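Local coordinates for choline kinase (Streptococcus pneumoniae, PDB 4R78), which probably phosphorylates choline at the expense of ATP, as a bacterial member of the choline kinase family with a protein kinase-like fold, at residues His137-Phe147 with Ser218-Leu227. Residues are numbered along the deposited sequence; the frame is centred on the assembly and turned at random.
Sequences HTSAKELRGEF and SSMNDPMWDL
His137, the last residue of helix 126-137, reaches the first turn of helix 223-233 with its ring. NE2 donates to Asp226 OD2 over 2.8 Å in an almost straight bond, in the imidazole plane but reaching OD2 on its anti side from 22° out of the carboxylate plane. Pro223 CB sits over one ring face, 3.8 Å from the centroid of the His137 ring, a CH-pi contact. With ND1 hydrogen-bonded to Tyr248 OH and Asp226 OD1 taking Ile195 N, both groups are fixed in rotation.

At the other end, Phe147 has CG anti to its backbone N (chi1 -156°), which carries the ring across to Trp225. The CE2 edge points at the face of the indole's six-membered ring, with planes 55° apart and Phe147 CE2 3.5 Å from Trp225 CH2. Asn221 ND2 lies over the rim of the same indole.

Between these ends, Met220, bent at chi2 and chi3, lies along residues 141-146. Its SD accepts a weak hydrogen bond from Leu143 N, and CE ends 3.7 Å from Glu142 OE1, an oxygen salt-bridged to Arg190. Met220 N donates to Gly145 O and Phe147 N to Met220 O, each at 2.9 Å, hydrogen bonds that make a single beta bridge between Glu146 and Met220. A water donates to Met220 O and to Glu146 OE1, which is also salt-bridged to Arg190.

The contact ties the loop between helices 126-137 and 149-159 to the N-terminal turn of helix 223-233, capped by Asp222, within the helical lobe of this protein kinase-like fold.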
loop_
_atom_site.group_PDB
_atom_site.type_symbol
_atom_site.label_atom_id
_atom_site.label_comp_id
_atom_site.label_asym_id
_atom_site.label_seq_id
_atom_site.Cartn_x
_atom_site.Cartn_y
_atom_site.Cartn_z
ATOM N N HIS A 137 -13.353 4.362 4.977
ATOM C CA HIS A 137 -14.113 4.946 3.875
ATOM C C HIS A 137 -15.212 5.916 4.295
ATOM O O HIS A 137 -15.597 6.778 3.506
ATOM C CB HIS A 137 -14.654 3.866 2.936
ATOM C CG HIS A 137 -13.578 3.045 2.300
ATOM N ND1 HIS A 137 -13.796 1.775 1.816
ATOM C CD2 HIS A 137 -12.264 3.305 2.097
ATOM C CE1 HIS A 137 -12.668 1.294 1.323
ATOM N NE2 HIS A 137 -11.724 2.204 1.481
ATOM N N THR A 138 -15.685 5.789 5.534
ATOM C CA THR A 138 -16.712 6.689 6.068
ATOM C C THR A 138 -16.147 7.688 7.087
ATOM O O THR A 138 -16.906 8.327 7.821
ATOM C CB THR A 138 -17.862 5.907 6.740
ATOM O OG1 THR A 138 -17.368 5.240 7.907
ATOM C CG2 THR A 138 -18.479 4.890 5.779
ATOM N N SER A 139 -14.823 7.820 7.130
ATOM C CA SER A 139 -14.162 8.667 8.132
ATOM C C SER A 139 -14.475 10.153 7.976
ATOM O O SER A 139 -14.312 10.920 8.930
ATOM C CB SER A 139 -12.647 8.469 8.079
ATOM O OG SER A 139 -12.094 9.113 6.941
ATOM N N ALA A 140 -14.922 10.538 6.779
ATOM C CA ALA A 140 -15.134 11.936 6.378
ATOM C C ALA A 140 -13.848 12.768 6.390
ATOM O O ALA A 140 -13.891 13.991 6.238
ATOM C CB ALA A 140 -16.229 12.604 7.229
ATOM N N LYS A 141 -12.706 12.098 6.554
ATOM C CA LYS A 141 -11.422 12.787 6.600
ATOM C C LYS A 141 -10.965 13.161 5.201
ATOM O O LYS A 141 -11.114 12.375 4.257
ATOM C CB LYS A 141 -10.368 11.933 7.313
ATOM C CG LYS A 141 -10.678 11.718 8.785
ATOM C CD LYS A 141 -9.698 10.780 9.458
ATOM C CE LYS A 141 -9.968 10.712 10.962
ATOM N NZ LYS A 141 -9.619 11.963 11.705
ATOM N N GLU A 142 -10.428 14.372 5.078
ATOM C CA GLU A 142 -9.924 14.880 3.815
ATOM C C GLU A 142 -8.406 14.732 3.780
ATOM O O GLU A 142 -7.663 15.614 4.224
ATOM C CB GLU A 142 -10.346 16.340 3.623
ATOM C CG GLU A 142 -11.853 16.536 3.439
ATOM C CD GLU A 142 -12.356 16.084 2.075
ATOM O OE1 GLU A 142 -11.603 16.207 1.082
ATOM O OE2 GLU A 142 -13.513 15.611 1.998
ATOM N N LEU A 143 -7.958 13.592 3.265
ATOM C CA LEU A 143 -6.533 13.312 3.147
ATOM C C LEU A 143 -5.892 14.252 2.146
ATOM O O LEU A 143 -6.551 14.749 1.226
ATOM C CB LEU A 143 -6.295 11.869 2.684
ATOM C CG LEU A 143 -6.896 10.720 3.502
ATOM C CD1 LEU A 143 -6.432 9.377 2.955
ATOM C CD2 LEU A 143 -6.566 10.847 4.983
ATOM N N ARG A 144 -4.602 14.499 2.335
ATOM C CA ARG A 144 -3.811 15.168 1.321
ATOM C C ARG A 144 -3.381 14.147 0.280
ATOM O O ARG A 144 -2.844 13.086 0.615
ATOM C CB ARG A 144 -2.612 15.878 1.945
ATOM C CG ARG A 144 -2.979 17.232 2.533
ATOM C CD ARG A 144 -1.797 17.919 3.204
ATOM N NE ARG A 144 -0.637 18.014 2.322
ATOM C CZ ARG A 144 0.459 18.719 2.591
ATOM N NH1 ARG A 144 0.552 19.416 3.720
ATOM N NH2 ARG A 144 1.464 18.731 1.725
ATOM N N GLY A 145 -3.643 14.474 -0.979
ATOM C CA GLY A 145 -3.384 13.571 -2.087
ATOM C C GLY A 145 -4.670 13.220 -2.808
ATOM O O GLY A 145 -5.668 12.853 -2.184
ATOM N N GLU A 146 -4.639 13.348 -4.129
ATOM C CA GLU A 146 -5.764 12.976 -4.975
ATOM C C GLU A 146 -5.287 11.895 -5.930
ATOM O O GLU A 146 -4.562 12.185 -6.890
ATOM C CB GLU A 146 -6.276 14.187 -5.763
ATOM C CG GLU A 146 -6.767 15.345 -4.899
ATOM C CD GLU A 146 -8.076 15.035 -4.191
ATOM O OE1 GLU A 146 -9.015 14.544 -4.853
ATOM O OE2 GLU A 146 -8.164 15.286 -2.972
ATOM N N PHE A 147 -5.680 10.649 -5.659
ATOM C CA PHE A 147 -5.192 9.527 -6.452
ATOM C C PHE A 147 -5.735 9.562 -7.874
ATOM O O PHE A 147 -6.946 9.589 -8.102
ATOM C CB PHE A 147 -5.464 8.173 -5.787
ATOM C CG PHE A 147 -4.529 7.088 -6.246
ATOM C CD1 PHE A 147 -3.281 6.931 -5.653
ATOM C CD2 PHE A 147 -4.880 6.241 -7.291
ATOM C CE1 PHE A 147 -2.403 5.935 -6.079
ATOM C CE2 PHE A 147 -4.008 5.249 -7.725
ATOM C CZ PHE A 147 -2.768 5.093 -7.119
ATOM N N SER A 218 -1.663 6.311 0.981
ATOM C CA SER A 218 -3.015 6.791 1.296
ATOM C C SER A 218 -3.344 8.106 0.590
ATOM O O SER A 218 -2.500 9.005 0.467
ATOM C CB SER A 218 -3.254 6.893 2.812
ATOM O OG SER A 218 -2.558 7.986 3.397
ATOM N N SER A 219 -4.583 8.203 0.122
ATOM C CA SER A 219 -4.981 9.272 -0.773
ATOM C C SER A 219 -6.491 9.272 -0.900
ATOM O O SER A 219 -7.153 8.286 -0.556
ATOM C CB SER A 219 -4.354 9.038 -2.152
ATOM O OG SER A 219 -4.547 10.149 -3.001
ATOM N N MET A 220 -7.036 10.382 -1.388
ATOM C CA MET A 220 -8.448 10.427 -1.752
ATOM C C MET A 220 -8.646 9.681 -3.067
ATOM O O MET A 220 -7.948 9.939 -4.055
ATOM C CB MET A 220 -8.948 11.868 -1.863
ATOM C CG MET A 220 -8.758 12.688 -0.593
ATOM S SD MET A 220 -9.624 12.003 0.827
ATOM C CE MET A 220 -11.298 12.555 0.477
ATOM N N ASN A 221 -9.598 8.749 -3.067
ATOM C CA ASN A 221 -9.847 7.871 -4.213
ATOM C C ASN A 221 -11.245 7.262 -4.121
ATOM O O ASN A 221 -11.972 7.490 -3.150
ATOM C CB ASN A 221 -8.781 6.765 -4.263
ATOM C CG ASN A 221 -8.607 6.156 -5.653
ATOM O OD1 ASN A 221 -9.240 6.566 -6.623
ATOM N ND2 ASN A 221 -7.729 5.163 -5.746
ATOM N N ASP A 222 -11.626 6.501 -5.142
ATOM C CA ASP A 222 -12.857 5.734 -5.084
ATOM C C ASP A 222 -12.637 4.524 -4.170
ATOM O O ASP A 222 -11.670 3.789 -4.355
ATOM C CB ASP A 222 -13.268 5.285 -6.488
ATOM C CG ASP A 222 -14.687 4.773 -6.536
ATOM O OD1 ASP A 222 -14.958 3.714 -5.932
ATOM O OD2 ASP A 222 -15.534 5.435 -7.173
ATOM N N PRO A 223 -13.521 4.320 -3.171
ATOM C CA PRO A 223 -13.340 3.175 -2.276
ATOM C C PRO A 223 -13.257 1.809 -2.964
ATOM O O PRO A 223 -12.666 0.881 -2.400
ATOM C CB PRO A 223 -14.573 3.243 -1.375
ATOM C CG PRO A 223 -14.846 4.688 -1.283
ATOM C CD PRO A 223 -14.592 5.209 -2.683
ATOM N N MET A 224 -13.816 1.684 -4.168
ATOM C CA MET A 224 -13.725 0.418 -4.889
ATOM C C MET A 224 -12.285 0.058 -5.269
ATOM O O MET A 224 -11.981 -1.105 -5.511
ATOM C CB MET A 224 -14.661 0.380 -6.104
ATOM C CG MET A 224 -16.157 0.360 -5.762
ATOM S SD MET A 224 -16.653 -0.929 -4.591
ATOM C CE MET A 224 -16.723 0.006 -3.064
ATOM N N TRP A 225 -11.394 1.053 -5.281
ATOM C CA TRP A 225 -9.963 0.777 -5.436
ATOM C C TRP A 225 -9.476 -0.097 -4.279
ATOM O O TRP A 225 -8.781 -1.096 -4.487
ATOM C CB TRP A 225 -9.155 2.080 -5.489
ATOM C CG TRP A 225 -7.667 1.858 -5.462
ATOM C CD1 TRP A 225 -6.906 1.557 -4.365
ATOM C CD2 TRP A 225 -6.763 1.916 -6.573
ATOM N NE1 TRP A 225 -5.589 1.420 -4.724
ATOM C CE2 TRP A 225 -5.469 1.633 -6.072
ATOM C CE3 TRP A 225 -6.919 2.167 -7.943
ATOM C CZ2 TRP A 225 -4.335 1.607 -6.889
ATOM C CZ3 TRP A 225 -5.785 2.143 -8.759
ATOM C CH2 TRP A 225 -4.512 1.857 -8.225
ATOM N N ASP A 226 -9.834 0.294 -3.056
ATOM C CA ASP A 226 -9.424 -0.455 -1.869
ATOM C C ASP A 226 -9.998 -1.872 -1.863
ATOM O O ASP A 226 -9.304 -2.830 -1.511
ATOM C CB ASP A 226 -9.814 0.283 -0.588
ATOM C CG ASP A 226 -8.792 1.325 -0.163
ATOM O OD1 ASP A 226 -7.745 1.479 -0.836
ATOM O OD2 ASP A 226 -9.047 1.986 0.860
ATOM N N LEU A 227 -11.262 -2.005 -2.257
ATOM C CA LEU A 227 -11.878 -3.322 -2.327
ATOM C C LEU A 227 -11.185 -4.202 -3.371
ATOM O O LEU A 227 -10.872 -5.364 -3.097
ATOM C CB LEU A 227 -13.385 -3.216 -2.581
ATOM C CG LEU A 227 -14.262 -3.007 -1.339
ATOM C CD1 LEU A 227 -13.979 -1.708 -0.585
ATOM C CD2 LEU A 227 -15.710 -3.072 -1.721
HETATM O O HOH W 1 -9.557 11.856 -5.764
HETATM O O HOH W 2 -9.602 8.529 -8.597
#